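Local coordinates for PHD finger protein 3 (Homo sapiens, PDB 6IC9) that reads the phosphorylated C-terminal tail of RNA polymerase II through its SPOC domain, the part modelled here, and regulates neuronal gene expression, at residues T42-D47 against I152-L157; I19-V24 against A96-R101; T59-V64 against K127-L132. All blocks are in the same frame, centred on the assembly; numbering follows the deposited sequence.

Contact 1: T42-D47 against I152-L157; sequences TEDLPD and IIRQKL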
ATOM      1  N   THR A  42      12.108  -3.816  -5.659  1.00 41.73           N
ATOM      2  CA  THR A  42      12.163  -3.580  -7.099  1.00 42.32           C
ATOM      3  C   THR A  42      11.853  -4.844  -7.891  1.00 45.28           C
ATOM      4  O   THR A  42      11.214  -4.782  -8.950  1.00 46.48           O
ATOM      5  CB  THR A  42      13.543  -3.041  -7.455  1.00 43.43           C
ATOM      6  OG1 THR A  42      13.930  -2.076  -6.465  1.00 50.99           O
ATOM      7  CG2 THR A  42      13.510  -2.402  -8.839  1.00 44.97           C
ATOM      8  N   GLU A  43      12.273  -6.011  -7.377  1.00 40.14           N
ATOM      9  CA  GLU A  43      12.032  -7.292  -8.045  1.00 37.10           C
ATOM     10  C   GLU A  43      10.712  -7.919  -7.656  1.00 41.00           C
ATOM     11  O   GLU A  43      10.207  -8.782  -8.375  1.00 42.32           O
ATOM     12  CB  GLU A  43      13.157  -8.293  -7.693  1.00 42.38           C
ATOM     13  CG  GLU A  43      14.516  -7.674  -7.782  1.00 50.20           C
ATOM     14  CD  GLU A  43      15.565  -8.389  -6.940  1.00 55.95           C
ATOM     15  OE1 GLU A  43      15.409  -9.595  -6.631  1.00 52.60           O
ATOM     16  OE2 GLU A  43      16.543  -7.714  -6.586  1.00 59.47           O
ATOM     17  N   ASP A  44      10.143  -7.510  -6.541  1.00 36.83           N
ATOM     18  CA  ASP A  44       8.969  -8.166  -5.992  1.00 36.27           C
ATOM     19  C   ASP A  44       7.657  -7.477  -6.362  1.00 41.00           C
ATOM     20  O   ASP A  44       6.594  -8.001  -6.027  1.00 42.07           O
ATOM     21  CB  ASP A  44       9.076  -8.189  -4.458  1.00 35.11           C
ATOM     22  CG  ASP A  44      10.067  -9.234  -3.939  1.00 41.61           C
ATOM     23  OD1 ASP A  44      10.545 -10.059  -4.752  1.00 37.75           O
ATOM     24  OD2 ASP A  44      10.347  -9.215  -2.709  1.00 34.51           O
ATOM     25  N   LEU A  45       7.708  -6.282  -6.972  1.00 37.03           N
ATOM     26  CA  LEU A  45       6.481  -5.599  -7.376  1.00 34.20           C
ATOM     27  C   LEU A  45       6.341  -5.681  -8.887  1.00 38.17           C
ATOM     28  O   LEU A  45       7.346  -5.529  -9.605  1.00 38.63           O
ATOM     29  CB  LEU A  45       6.496  -4.130  -6.937  1.00 29.98           C
ATOM     30  CG  LEU A  45       6.415  -3.969  -5.408  1.00 32.06           C
ATOM     31  CD1 LEU A  45       6.761  -2.574  -5.043  1.00 32.31           C
ATOM     32  CD2 LEU A  45       5.022  -4.376  -4.824  1.00 33.90           C
ATOM     33  N   PRO A  46       5.140  -5.976  -9.387  1.00 35.35           N
ATOM     34  CA  PRO A  46       4.926  -6.024 -10.845  1.00 34.09           C
ATOM     35  C   PRO A  46       5.085  -4.638 -11.466  1.00 34.64           C
ATOM     36  O   PRO A  46       5.161  -3.613 -10.772  1.00 32.07           O
ATOM     37  CB  PRO A  46       3.493  -6.539 -10.983  1.00 35.03           C
ATOM     38  CG  PRO A  46       2.795  -5.974  -9.699  1.00 34.27           C
ATOM     39  CD  PRO A  46       3.880  -6.028  -8.610  1.00 37.77           C
ATOM     40  N   ASP A  47       5.138  -4.614 -12.822  1.00 29.38           N
ATOM     41  CA  ASP A  47       5.145  -3.336 -13.546  1.00 31.56           C
ATOM     42  C   ASP A  47       3.903  -2.492 -13.240  1.00 26.50           C
ATOM     43  O   ASP A  47       3.950  -1.263 -13.298  1.00 29.25           O
ATOM     44  CB  ASP A  47       5.181  -3.593 -15.086  1.00 26.61           C
ATOM     45  CG  ASP A  47       6.545  -4.023 -15.595  1.00 35.53           C
ATOM     46  OD1 ASP A  47       7.505  -4.088 -14.820  1.00 36.25           O
ATOM     47  OD2 ASP A  47       6.646  -4.291 -16.820  1.00 38.98           O
ATOM     48  N   ILE A 152       2.830  -3.843   2.645  1.00 25.06           N
ATOM     49  CA  ILE A 152       3.255  -5.009   1.889  1.00 27.31           C
ATOM     50  C   ILE A 152       3.636  -6.131   2.859  1.00 30.55           C
ATOM     51  O   ILE A 152       4.532  -5.959   3.703  1.00 28.82           O
ATOM     52  CB  ILE A 152       4.436  -4.667   0.954  1.00 30.41           C
ATOM     53  CG1 ILE A 152       4.078  -3.387   0.160  1.00 30.24           C
ATOM     54  CG2 ILE A 152       4.731  -5.817   0.006  1.00 28.84           C
ATOM     55  CD1 ILE A 152       5.264  -2.862  -0.648  1.00 29.87           C
ATOM     56  N   ILE A 153       2.948  -7.259   2.745  0.57 29.54           N
ATOM     57  CA  ILE A 153       3.246  -8.475   3.506  0.57 31.03           C
ATOM     58  C   ILE A 153       4.081  -9.395   2.627  0.57 33.33           C
ATOM     59  O   ILE A 153       3.591  -9.883   1.603  0.57 30.85           O
ATOM     60  CB  ILE A 153       1.956  -9.200   3.929  0.57 30.24           C
ATOM     61  CG1 ILE A 153       0.931  -8.203   4.478  0.57 29.59           C
ATOM     62  CG2 ILE A 153       2.279 -10.362   4.916  0.57 32.02           C
ATOM     63  CD1 ILE A 153       1.460  -7.398   5.665  0.57 30.53           C
ATOM     64  N   ARG A 154       5.324  -9.673   3.031  1.00 32.73           N
ATOM     65  CA  ARG A 154       6.207 -10.545   2.259  1.00 34.87           C
ATOM     66  C   ARG A 154       6.587 -11.817   3.031  1.00 36.33           C
ATOM     67  O   ARG A 154       6.599 -11.855   4.261  1.00 38.26           O
ATOM     68  CB  ARG A 154       7.462  -9.774   1.865  1.00 40.19           C
ATOM     69  CG  ARG A 154       7.071  -8.318   1.457  1.00 46.40           C
ATOM     70  CD  ARG A 154       8.210  -7.303   1.598  1.00 49.06           C
ATOM     71  NE  ARG A 154       9.088  -7.546   0.488  1.00 40.62           N
ATOM     72  CZ  ARG A 154      10.284  -6.999   0.290  1.00 39.78           C
ATOM     73  NH1 ARG A 154      10.823  -6.127   1.138  1.00 37.02           N
ATOM     74  NH2 ARG A 154      10.924  -7.347  -0.804  1.00 34.94           N
ATOM     75  N   GLN A 155       6.900 -12.855   2.286  1.00 39.29           N
ATOM     76  CA  GLN A 155       7.380 -14.084   2.894  1.00 46.95           C
ATOM     77  C   GLN A 155       8.794 -13.865   3.414  1.00 45.73           C
ATOM     78  O   GLN A 155       9.543 -13.019   2.912  1.00 43.22           O
ATOM     79  CB  GLN A 155       7.347 -15.234   1.880  1.00 50.73           C
ATOM     80  CG  GLN A 155       6.126 -15.236   0.931  1.00 53.67           C
ATOM     81  CD  GLN A 155       4.830 -15.838   1.534  1.00 53.40           C
ATOM     82  OE1 GLN A 155       4.793 -16.263   2.696  1.00 52.00           O
ATOM     83  NE2 GLN A 155       3.765 -15.879   0.720  1.00 50.04           N
ATOM     84  N   LYS A 156       9.116 -14.563   4.494  1.00 48.32           N
ATOM     85  CA  LYS A 156      10.463 -14.584   5.038  1.00 50.93           C
ATOM     86  C   LYS A 156      11.242 -15.747   4.445  1.00 52.05           C
ATOM     87  O   LYS A 156      10.687 -16.684   3.863  1.00 53.32           O
ATOM     88  CB  LYS A 156      10.439 -14.718   6.554  1.00 52.17           C
ATOM     89  CG  LYS A 156       9.900 -13.517   7.250  1.00 48.39           C
ATOM     90  CD  LYS A 156      10.510 -13.386   8.617  1.00 56.37           C
ATOM     91  CE  LYS A 156      10.191 -14.586   9.421  1.00 55.56           C
ATOM     92  NZ  LYS A 156       9.850 -14.110  10.797  1.00 61.28           N
ATOM     93  N   LEU A 157      12.546 -15.690   4.633  1.00 55.03           N
ATOM     94  CA  LEU A 157      13.416 -16.723   4.119  1.00 57.73           C
ATOM     95  C   LEU A 157      13.240 -17.986   4.968  1.00 58.19           C
ATOM     96  O   LEU A 157      12.363 -18.808   4.692  1.00 59.58           O
ATOM     97  CB  LEU A 157      14.858 -16.226   4.131  1.00 59.07           C
ATOM     98  CG  LEU A 157      15.940 -17.235   3.786  1.00 54.76           C
ATOM     99  CD1 LEU A 157      15.859 -17.594   2.314  1.00 53.14           C
ATOM    100  CD2 LEU A 157      17.319 -16.682   4.176  1.00 51.95           C
TER

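Contact 2: I19-V24 against A96-R101; sequences INMPSV and AYFSSR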
ATOM      1  N   ILE A  19      -0.013   2.060 -10.856  1.00 26.44           N
ATOM      2  CA  ILE A  19      -1.135   1.546 -10.110  1.00 27.15           C
ATOM      3  C   ILE A  19      -2.358   1.624 -11.003  1.00 27.43           C
ATOM      4  O   ILE A  19      -2.636   2.669 -11.604  1.00 29.00           O
ATOM      5  CB  ILE A  19      -1.340   2.338  -8.808  1.00 25.42           C
ATOM      6  CG1 ILE A  19      -0.145   2.061  -7.877  1.00 26.53           C
ATOM      7  CG2 ILE A  19      -2.676   1.942  -8.198  1.00 27.13           C
ATOM      8  CD1 ILE A  19      -0.239   2.847  -6.499  1.00 25.95           C
ATOM      9  N   ASN A  20      -3.110   0.544 -11.067  1.00 27.80           N
ATOM     10  CA  ASN A  20      -4.195   0.469 -12.039  1.00 29.72           C
ATOM     11  C   ASN A  20      -5.429  -0.048 -11.328  1.00 28.63           C
ATOM     12  O   ASN A  20      -5.476  -1.222 -10.957  1.00 28.02           O
ATOM     13  CB  ASN A  20      -3.815  -0.436 -13.226  1.00 31.33           C
ATOM     14  CG  ASN A  20      -4.850  -0.370 -14.342  1.00 38.12           C
ATOM     15  OD1 ASN A  20      -5.925   0.182 -14.136  1.00 34.66           O
ATOM     16  ND2 ASN A  20      -4.510  -0.897 -15.534  1.00 36.40           N
ATOM     17  N   MET A  21      -6.428   0.824 -11.123  1.00 28.41           N
ATOM     18  CA  MET A  21      -7.711   0.389 -10.578  1.00 28.07           C
ATOM     19  C   MET A  21      -8.748   0.565 -11.670  1.00 34.26           C
ATOM     20  O   MET A  21      -9.175   1.694 -11.943  1.00 30.88           O
ATOM     21  CB  MET A  21      -8.126   1.182  -9.323  1.00 32.31           C
ATOM     22  CG  MET A  21      -9.384   0.589  -8.684  1.00 31.20           C
ATOM     23  SD  MET A  21      -9.845   1.315  -7.125  1.00 33.57           S
ATOM     24  CE  MET A  21     -11.264   0.346  -6.613  1.00 31.50           C
ATOM     25  N   PRO A  22      -9.162  -0.510 -12.329  1.00 37.48           N
ATOM     26  CA  PRO A  22     -10.076  -0.388 -13.471  1.00 39.55           C
ATOM     27  C   PRO A  22     -11.340   0.373 -13.122  1.00 38.92           C
ATOM     28  O   PRO A  22     -11.968   0.137 -12.076  1.00 42.68           O
ATOM     29  CB  PRO A  22     -10.367  -1.852 -13.843  1.00 41.05           C
ATOM     30  CG  PRO A  22      -9.065  -2.582 -13.450  1.00 42.55           C
ATOM     31  CD  PRO A  22      -8.613  -1.870 -12.164  1.00 39.67           C
ATOM     32  N   SER A  23     -11.668   1.321 -13.995  1.00 42.04           N
ATOM     33  CA  SER A  23     -12.791   2.254 -13.916  1.00 45.13           C
ATOM     34  C   SER A  23     -12.583   3.331 -12.856  1.00 44.81           C
ATOM     35  O   SER A  23     -13.518   4.063 -12.538  1.00 48.87           O
ATOM     36  CB  SER A  23     -14.126   1.539 -13.665  1.00 54.19           C
ATOM     37  OG  SER A  23     -14.303   1.255 -12.280  1.00 60.99           O
ATOM     38  N   VAL A  24     -11.386   3.463 -12.297  1.00 35.12           N
ATOM     39  CA  VAL A  24     -11.207   4.472 -11.267  1.00 33.10           C
ATOM     40  C   VAL A  24     -10.017   5.318 -11.661  1.00 33.12           C
ATOM     41  O   VAL A  24     -10.148   6.527 -11.844  1.00 33.22           O
ATOM     42  CB  VAL A  24     -11.039   3.842  -9.865  1.00 35.81           C
ATOM     43  CG1 VAL A  24     -10.713   4.954  -8.826  1.00 35.48           C
ATOM     44  CG2 VAL A  24     -12.298   3.083  -9.421  1.00 39.54           C
ATOM     45  N   ALA A  96      -9.092   9.753  -3.143  1.00 26.74           N
ATOM     46  CA  ALA A  96     -10.462  10.126  -2.787  1.00 30.64           C
ATOM     47  C   ALA A  96     -11.397   8.921  -2.811  1.00 26.89           C
ATOM     48  O   ALA A  96     -12.328   8.819  -1.982  1.00 27.47           O
ATOM     49  CB  ALA A  96     -10.987  11.220  -3.735  1.00 28.79           C
ATOM     50  N   TYR A  97     -11.190   8.021  -3.763  1.00 26.66           N
ATOM     51  CA  TYR A  97     -12.031   6.827  -3.851  1.00 26.72           C
ATOM     52  C   TYR A  97     -12.034   6.087  -2.526  1.00 27.77           C
ATOM     53  O   TYR A  97     -13.095   5.746  -1.979  1.00 25.70           O
ATOM     54  CB  TYR A  97     -11.516   5.900  -4.979  1.00 26.10           C
ATOM     55  CG  TYR A  97     -12.341   4.628  -5.029  1.00 27.10           C
ATOM     56  CD1 TYR A  97     -13.427   4.542  -5.859  1.00 30.54           C
ATOM     57  CD2 TYR A  97     -12.046   3.531  -4.180  1.00 29.03           C
ATOM     58  CE1 TYR A  97     -14.223   3.411  -5.875  1.00 34.67           C
ATOM     59  CE2 TYR A  97     -12.847   2.407  -4.162  1.00 30.86           C
ATOM     60  CZ  TYR A  97     -13.925   2.349  -5.040  1.00 33.52           C
ATOM     61  OH  TYR A  97     -14.716   1.219  -5.022  1.00 36.35           O
ATOM     62  N   PHE A  98     -10.839   5.777  -2.018  1.00 25.99           N
ATOM     63  CA  PHE A  98     -10.747   4.981  -0.800  1.00 26.10           C
ATOM     64  C   PHE A  98     -10.966   5.829   0.442  1.00 23.59           C
ATOM     65  O   PHE A  98     -11.521   5.339   1.450  1.00 28.70           O
ATOM     66  CB  PHE A  98      -9.363   4.294  -0.719  1.00 25.05           C
ATOM     67  CG  PHE A  98      -9.246   3.156  -1.664  1.00 23.41           C
ATOM     68  CD1 PHE A  98     -10.024   2.028  -1.461  1.00 26.39           C
ATOM     69  CD2 PHE A  98      -8.477   3.262  -2.822  1.00 24.98           C
ATOM     70  CE1 PHE A  98      -9.999   0.973  -2.366  1.00 30.00           C
ATOM     71  CE2 PHE A  98      -8.438   2.193  -3.734  1.00 28.43           C
ATOM     72  CZ  PHE A  98      -9.222   1.062  -3.505  1.00 30.74           C
ATOM     73  N   SER A  99     -10.506   7.092   0.429  1.00 26.80           N
ATOM     74  CA  SER A  99     -10.688   7.923   1.621  1.00 30.90           C
ATOM     75  C   SER A  99     -12.163   8.135   1.913  1.00 30.63           C
ATOM     76  O   SER A  99     -12.597   8.022   3.066  1.00 29.36           O
ATOM     77  CB  SER A  99     -10.010   9.284   1.422  1.00 34.56           C
ATOM     78  OG  SER A  99     -10.051  10.001   2.632  1.00 39.23           O
ATOM     79  N   SER A 100     -12.945   8.423   0.872  1.00 31.23           N
ATOM     80  CA  SER A 100     -14.367   8.734   1.051  1.00 33.95           C
ATOM     81  C   SER A 100     -15.140   7.527   1.564  1.00 34.50           C
ATOM     82  O   SER A 100     -16.013   7.663   2.432  1.00 34.27           O
ATOM     83  CB  SER A 100     -14.968   9.237  -0.281  1.00 27.33           C
ATOM     84  OG  SER A 100     -14.916   8.265  -1.341  1.00 29.86           O
ATOM     85  N   ARG A 101     -14.790   6.339   1.099  1.00 29.53           N
ATOM     86  CA  ARG A 101     -15.430   5.090   1.501  1.00 31.46           C
ATOM     87  C   ARG A 101     -14.847   4.446   2.760  1.00 29.76           C
ATOM     88  O   ARG A 101     -15.420   3.451   3.250  1.00 33.43           O
ATOM     89  CB  ARG A 101     -15.353   4.106   0.318  1.00 29.97           C
ATOM     90  CG  ARG A 101     -16.077   4.610  -0.941  1.00 28.84           C
ATOM     91  CD  ARG A 101     -15.827   3.748  -2.171  1.00 28.15           C
ATOM     92  NE  ARG A 101     -16.614   4.147  -3.331  1.00 28.52           N
ATOM     93  CZ  ARG A 101     -16.406   5.242  -4.039  1.00 31.55           C
ATOM     94  NH1 ARG A 101     -15.409   6.086  -3.715  1.00 27.37           N
ATOM     95  NH2 ARG A 101     -17.179   5.481  -5.080  1.00 31.66           N
TER

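Contact 3: T59-V64 against K127-L132; sequences TVWDYV and KIPHPL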
ATOM      1  N   THR A  59     -10.480  -5.132   9.216  1.00 28.91           N
ATOM      2  CA  THR A  59     -10.120  -6.479   8.767  1.00 27.83           C
ATOM      3  C   THR A  59      -8.621  -6.575   8.505  1.00 31.02           C
ATOM      4  O   THR A  59      -7.975  -7.544   8.913  1.00 28.92           O
ATOM      5  CB  THR A  59     -10.926  -6.859   7.518  1.00 35.56           C
ATOM      6  OG1 THR A  59     -12.325  -6.792   7.828  1.00 31.69           O
ATOM      7  CG2 THR A  59     -10.602  -8.305   7.071  1.00 34.07           C
ATOM      8  N   VAL A  60      -8.049  -5.573   7.825  1.00 28.74           N
ATOM      9  CA  VAL A  60      -6.600  -5.548   7.613  1.00 25.53           C
ATOM     10  C   VAL A  60      -5.851  -5.525   8.942  1.00 28.31           C
ATOM     11  O   VAL A  60      -4.857  -6.230   9.108  1.00 27.13           O
ATOM     12  CB  VAL A  60      -6.231  -4.343   6.740  1.00 23.64           C
ATOM     13  CG1 VAL A  60      -4.675  -4.176   6.652  1.00 28.22           C
ATOM     14  CG2 VAL A  60      -6.786  -4.623   5.342  1.00 25.02           C
ATOM     15  N   TRP A  61      -6.258  -4.650   9.881  1.00 28.14           N
ATOM     16  CA  TRP A  61      -5.473  -4.549  11.122  1.00 30.70           C
ATOM     17  C   TRP A  61      -5.605  -5.801  11.991  1.00 29.77           C
ATOM     18  O   TRP A  61      -4.638  -6.195  12.632  1.00 30.17           O
ATOM     19  CB  TRP A  61      -5.859  -3.282  11.907  1.00 30.67           C
ATOM     20  CG  TRP A  61      -5.546  -2.055  11.055  1.00 35.05           C
ATOM     21  CD1 TRP A  61      -6.403  -1.058  10.714  1.00 34.67           C
ATOM     22  CD2 TRP A  61      -4.297  -1.746  10.409  1.00 32.41           C
ATOM     23  NE1 TRP A  61      -5.770  -0.143   9.917  1.00 32.73           N
ATOM     24  CE2 TRP A  61      -4.486  -0.550   9.695  1.00 32.96           C
ATOM     25  CE3 TRP A  61      -3.046  -2.388  10.343  1.00 34.16           C
ATOM     26  CZ2 TRP A  61      -3.463   0.048   8.935  1.00 33.53           C
ATOM     27  CZ3 TRP A  61      -2.021  -1.801   9.599  1.00 39.54           C
ATOM     28  CH2 TRP A  61      -2.242  -0.589   8.901  1.00 36.77           C
ATOM     29  N   ASP A  62      -6.762  -6.454  12.001  1.00 30.54           N
ATOM     30  CA  ASP A  62      -6.856  -7.757  12.670  1.00 31.49           C
ATOM     31  C   ASP A  62      -5.908  -8.775  12.034  1.00 33.14           C
ATOM     32  O   ASP A  62      -5.175  -9.483  12.726  1.00 30.75           O
ATOM     33  CB  ASP A  62      -8.291  -8.278  12.599  1.00 28.92           C
ATOM     34  CG  ASP A  62      -9.250  -7.469  13.446  1.00 39.58           C
ATOM     35  OD1 ASP A  62     -10.483  -7.654  13.307  1.00 40.33           O
ATOM     36  OD2 ASP A  62      -8.778  -6.621  14.212  1.00 44.03           O
ATOM     37  N   TYR A  63      -5.869  -8.814  10.691  1.00 29.31           N
ATOM     38  CA  TYR A  63      -4.979  -9.719   9.981  1.00 26.64           C
ATOM     39  C   TYR A  63      -3.516  -9.394  10.258  1.00 31.20           C
ATOM     40  O   TYR A  63      -2.681 -10.299  10.449  1.00 30.37           O
ATOM     41  CB  TYR A  63      -5.306  -9.593   8.486  1.00 24.68           C
ATOM     42  CG  TYR A  63      -4.415 -10.336   7.568  1.00 29.68           C
ATOM     43  CD1 TYR A  63      -3.852  -9.693   6.461  1.00 26.35           C
ATOM     44  CD2 TYR A  63      -4.127 -11.681   7.780  1.00 29.45           C
ATOM     45  CE1 TYR A  63      -3.029 -10.374   5.562  1.00 32.45           C
ATOM     46  CE2 TYR A  63      -3.297 -12.384   6.872  1.00 28.97           C
ATOM     47  CZ  TYR A  63      -2.754 -11.726   5.790  1.00 32.02           C
ATOM     48  OH  TYR A  63      -1.967 -12.406   4.904  1.00 30.66           O
ATOM     49  N   VAL A  64      -3.172  -8.102  10.261  1.00 28.81           N
ATOM     50  CA  VAL A  64      -1.785  -7.719  10.490  1.00 28.19           C
ATOM     51  C   VAL A  64      -1.349  -8.175  11.887  1.00 30.63           C
ATOM     52  O   VAL A  64      -0.215  -8.633  12.086  1.00 31.67           O
ATOM     53  CB  VAL A  64      -1.611  -6.190  10.313  1.00 30.60           C
ATOM     54  CG1 VAL A  64      -0.305  -5.704  10.979  1.00 31.36           C
ATOM     55  CG2 VAL A  64      -1.648  -5.760   8.807  1.00 28.95           C
ATOM     56  N   LYS A 127      -4.017  10.994  11.630  1.00 56.91           N
ATOM     57  CA  LYS A 127      -3.116  10.251  12.484  1.00 57.19           C
ATOM     58  C   LYS A 127      -2.708   8.959  11.795  1.00 53.05           C
ATOM     59  O   LYS A 127      -3.479   8.364  11.042  1.00 53.99           O
ATOM     60  CB  LYS A 127      -3.796   9.955  13.818  1.00 55.82           C
ATOM     61  CG  LYS A 127      -4.054  11.213  14.629  1.00 65.87           C
ATOM     62  CD  LYS A 127      -3.071  11.336  15.805  1.00 71.92           C
ATOM     63  CE  LYS A 127      -3.606  10.625  17.047  1.00 70.99           C
ATOM     64  NZ  LYS A 127      -2.702  10.798  18.219  1.00 75.66           N
ATOM     65  N   ILE A 128      -1.474   8.549  12.023  1.00 52.68           N
ATOM     66  CA  ILE A 128      -1.035   7.294  11.424  1.00 48.82           C
ATOM     67  C   ILE A 128      -1.749   6.143  12.125  1.00 52.72           C
ATOM     68  O   ILE A 128      -1.771   6.105  13.363  1.00 54.89           O
ATOM     69  CB  ILE A 128       0.486   7.162  11.528  1.00 50.95           C
ATOM     70  CG1 ILE A 128       1.183   8.235  10.656  1.00 54.03           C
ATOM     71  CG2 ILE A 128       0.902   5.768  11.142  1.00 46.85           C
ATOM     72  CD1 ILE A 128       1.733   9.461  11.449  1.00 49.77           C
ATOM     73  N   PRO A 129      -2.392   5.231  11.403  1.00 53.81           N
ATOM     74  CA  PRO A 129      -2.967   4.042  12.051  1.00 50.85           C
ATOM     75  C   PRO A 129      -1.996   3.391  13.032  1.00 53.12           C
ATOM     76  O   PRO A 129      -0.850   3.088  12.683  1.00 45.01           O
ATOM     77  CB  PRO A 129      -3.254   3.109  10.864  1.00 49.41           C
ATOM     78  CG  PRO A 129      -3.542   4.067   9.705  1.00 47.35           C
ATOM     79  CD  PRO A 129      -2.679   5.290   9.953  1.00 47.92           C
ATOM     80  N   HIS A 130      -2.492   3.107  14.250  1.00 52.40           N
ATOM     81  CA  HIS A 130      -1.604   2.674  15.329  1.00 46.18           C
ATOM     82  C   HIS A 130      -0.809   1.405  15.019  1.00 51.12           C
ATOM     83  O   HIS A 130       0.376   1.352  15.391  1.00 51.43           O
ATOM     84  CB  HIS A 130      -2.403   2.561  16.655  1.00 56.53           C
ATOM     85  CG  HIS A 130      -3.162   1.275  16.848  1.00 59.48           C
ATOM     86  ND1 HIS A 130      -2.548   0.052  17.046  1.00 61.33           N
ATOM     87  CD2 HIS A 130      -4.496   1.032  16.904  1.00 64.38           C
ATOM     88  CE1 HIS A 130      -3.467  -0.888  17.193  1.00 59.95           C
ATOM     89  NE2 HIS A 130      -4.658  -0.319  17.112  1.00 65.79           N
ATOM     90  N   PRO A 131      -1.340   0.385  14.342  1.00 47.01           N
ATOM     91  CA  PRO A 131      -0.509  -0.805  14.079  1.00 48.23           C
ATOM     92  C   PRO A 131       0.706  -0.538  13.193  1.00 47.35           C
ATOM     93  O   PRO A 131       1.608  -1.386  13.141  1.00 51.95           O
ATOM     94  CB  PRO A 131      -1.483  -1.768  13.394  1.00 47.01           C
ATOM     95  CG  PRO A 131      -2.801  -1.255  13.753  1.00 45.49           C
ATOM     96  CD  PRO A 131      -2.687   0.205  13.798  1.00 47.11           C
ATOM     97  N   LEU A 132       0.763   0.595  12.497  1.00 45.27           N
ATOM     98  CA  LEU A 132       1.968   0.945  11.738  1.00 48.31           C
ATOM     99  C   LEU A 132       3.022   1.665  12.570  1.00 55.12           C
ATOM    100  O   LEU A 132       4.198   1.651  12.187  1.00 53.83           O
ATOM    101  CB  LEU A 132       1.604   1.839  10.559  1.00 48.38           C
ATOM    102  CG  LEU A 132       0.624   1.225   9.574  1.00 48.54           C
ATOM    103  CD1 LEU A 132       0.178   2.262   8.551  1.00 38.09           C
ATOM    104  CD2 LEU A 132       1.246   0.010   8.890  1.00 46.37           C
TER

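Contact 1: T42-D47 against I152-L157
Asp44 and Arg154 make the polar half of this contact, a salt bridge carried by a single hydrogen bond: Arg154 NH2 donates to Asp44 OD2 at 2.7 Å, with an N-H...acceptor angle of 160°. The oxygen lies at the edge of the guanidinium, almost in its plane, and is met on its anti side, 27° out of the carboxylate plane. Carboxylate and guanidinium are turned 76° against each other, which rules out a flat, two-pronged pairing; Arg154 NE stays 3.8 Å from Asp44 OD2 and, though buried here, has no partner in the model. A bend at chi3 turns the end of the arginine toward the helix. NH2 has a second acceptor in Glu39 O, so this one nitrogen is gripped by two oxygens, and NH1 is bonded elsewhere.

The apolar half is looser. Leu45, the first residue to leave the helix, brings CD2 to 4.4 Å from Ile152 CD1, methyl against methyl, and both side chains also rest on Met117.

Short helix 41-44 is thereby held against strand 147-155 of the SPOC domain. That strand bonds through its backbone to strand 73-82 at Cys76 and Glu74, and through Ile153 to strand 114-122.

Contact 2: I19-V24 against A96-R101
The Tyr97 ring has Met21 on one face and Arg101 on the other. Met21 SD sits 4.3 Å above the ring plane, shifted toward the rim, and its methyl CE comes down over the same face to 3.6 Å from Tyr97 CE2, a CH-pi contact. Across the ring, Arg101 NH1 lies 3.3 Å above the plane and is kept there by a bond to the Tyr97 carbonyl, with Arg101 NH1 2.9 Å from Tyr97 O. Phe98 CG is at the tyrosine's edge, while Tyr97 CD2 stands over the centre of the Phe98 ring.

Met21 can reach so far because its chain is fully extended, with CG trans to the backbone N (chi1 -173°). Its sulfur also meets Phe98 obliquely, SD to CZ at 3.7 Å. Val24 adds both methyls, CG2 reaching Tyr97 CD1 at 4.0 Å.

Tyr97 OH is hydrogen-bonded to Arg54 NH1; a leucine here would probably leave Arg54 without its hydroxyl partner, and Met21 and the Arg101 guanidinium without the ring that lies between them.

These are two Met-aromatic contacts made by one sulfur, joining the end of strand 15-21 to helix 85-101 beside the bound polymerase peptide, which packs on Met21, Pro22 and Tyr97.

Contact 3: T59-V64 against K127-L132
Trp61 reaches from helix 57-70 into the turn at 129-132, and three side chains of that turn meet its indole at different angles. Pro131 comes at about a right angle and lies over one face: its CG stands 3.4 Å above the ring plane, offset toward the rim, and Pro131 CB comes to 3.5 Å from Trp61 CE3. The proline lies over the CG, CD2 and CE3 side of the indole, with its own CG near the ring-fusion atom CD2, so that it spans both rings. Leu132 also crosses the indole roughly at right angles, but it gathers at the far corner, where its branch point CG is 3.5 Å from Trp61 CH2 and its methyl CD2 is equally close to that atom. Pro129 approaches more obliquely, with CB 3.6 Å from Trp61 CZ2.

The tryptophan points this way because CG is trans to its own carbonyl carbon (chi1 -62°), which swings the indole off the helix and over the turn. Residues 130-132 form a short 3-10 segment, closed by Leu132 N bonding to Pro129 O at 3.0 Å; this turn sets the two prolines and the leucine around one ring. It belongs to the long connection between strands 114-122 and 147-155 of the SPOC domain, packed here against a helix of the same domain.

At the polar corner of the indole, Trp61 NE1 is hydrogen-bonded to Tyr104 OH. Leu151 of strand 147-155 touches Trp61, Val64 and Leu132 alike.

The three contacts lie well apart in one SPOC domain: between centres, contact 1 is about 22 Å from contact 2 and about 20 Å from contact 3, and contacts 2 and 3 are about 20 Å apart. None touches another, although nearest atoms of contacts 1 and 3 come within about 5 Å. Along the chain, contact 3 is nested inside the loop closed by contact 1, whereas contact 2 crosses both. Contacts 1 and 2 reach the same sheet from opposite sides of the chain's centre. The bound peptide touches contact 2 directly, Met21, Pro22 and Tyr97 packing on polar side chains; it meets the segments of contacts 1 and 3 through Gln155, Thr59 and Tyr63, which take no part across them.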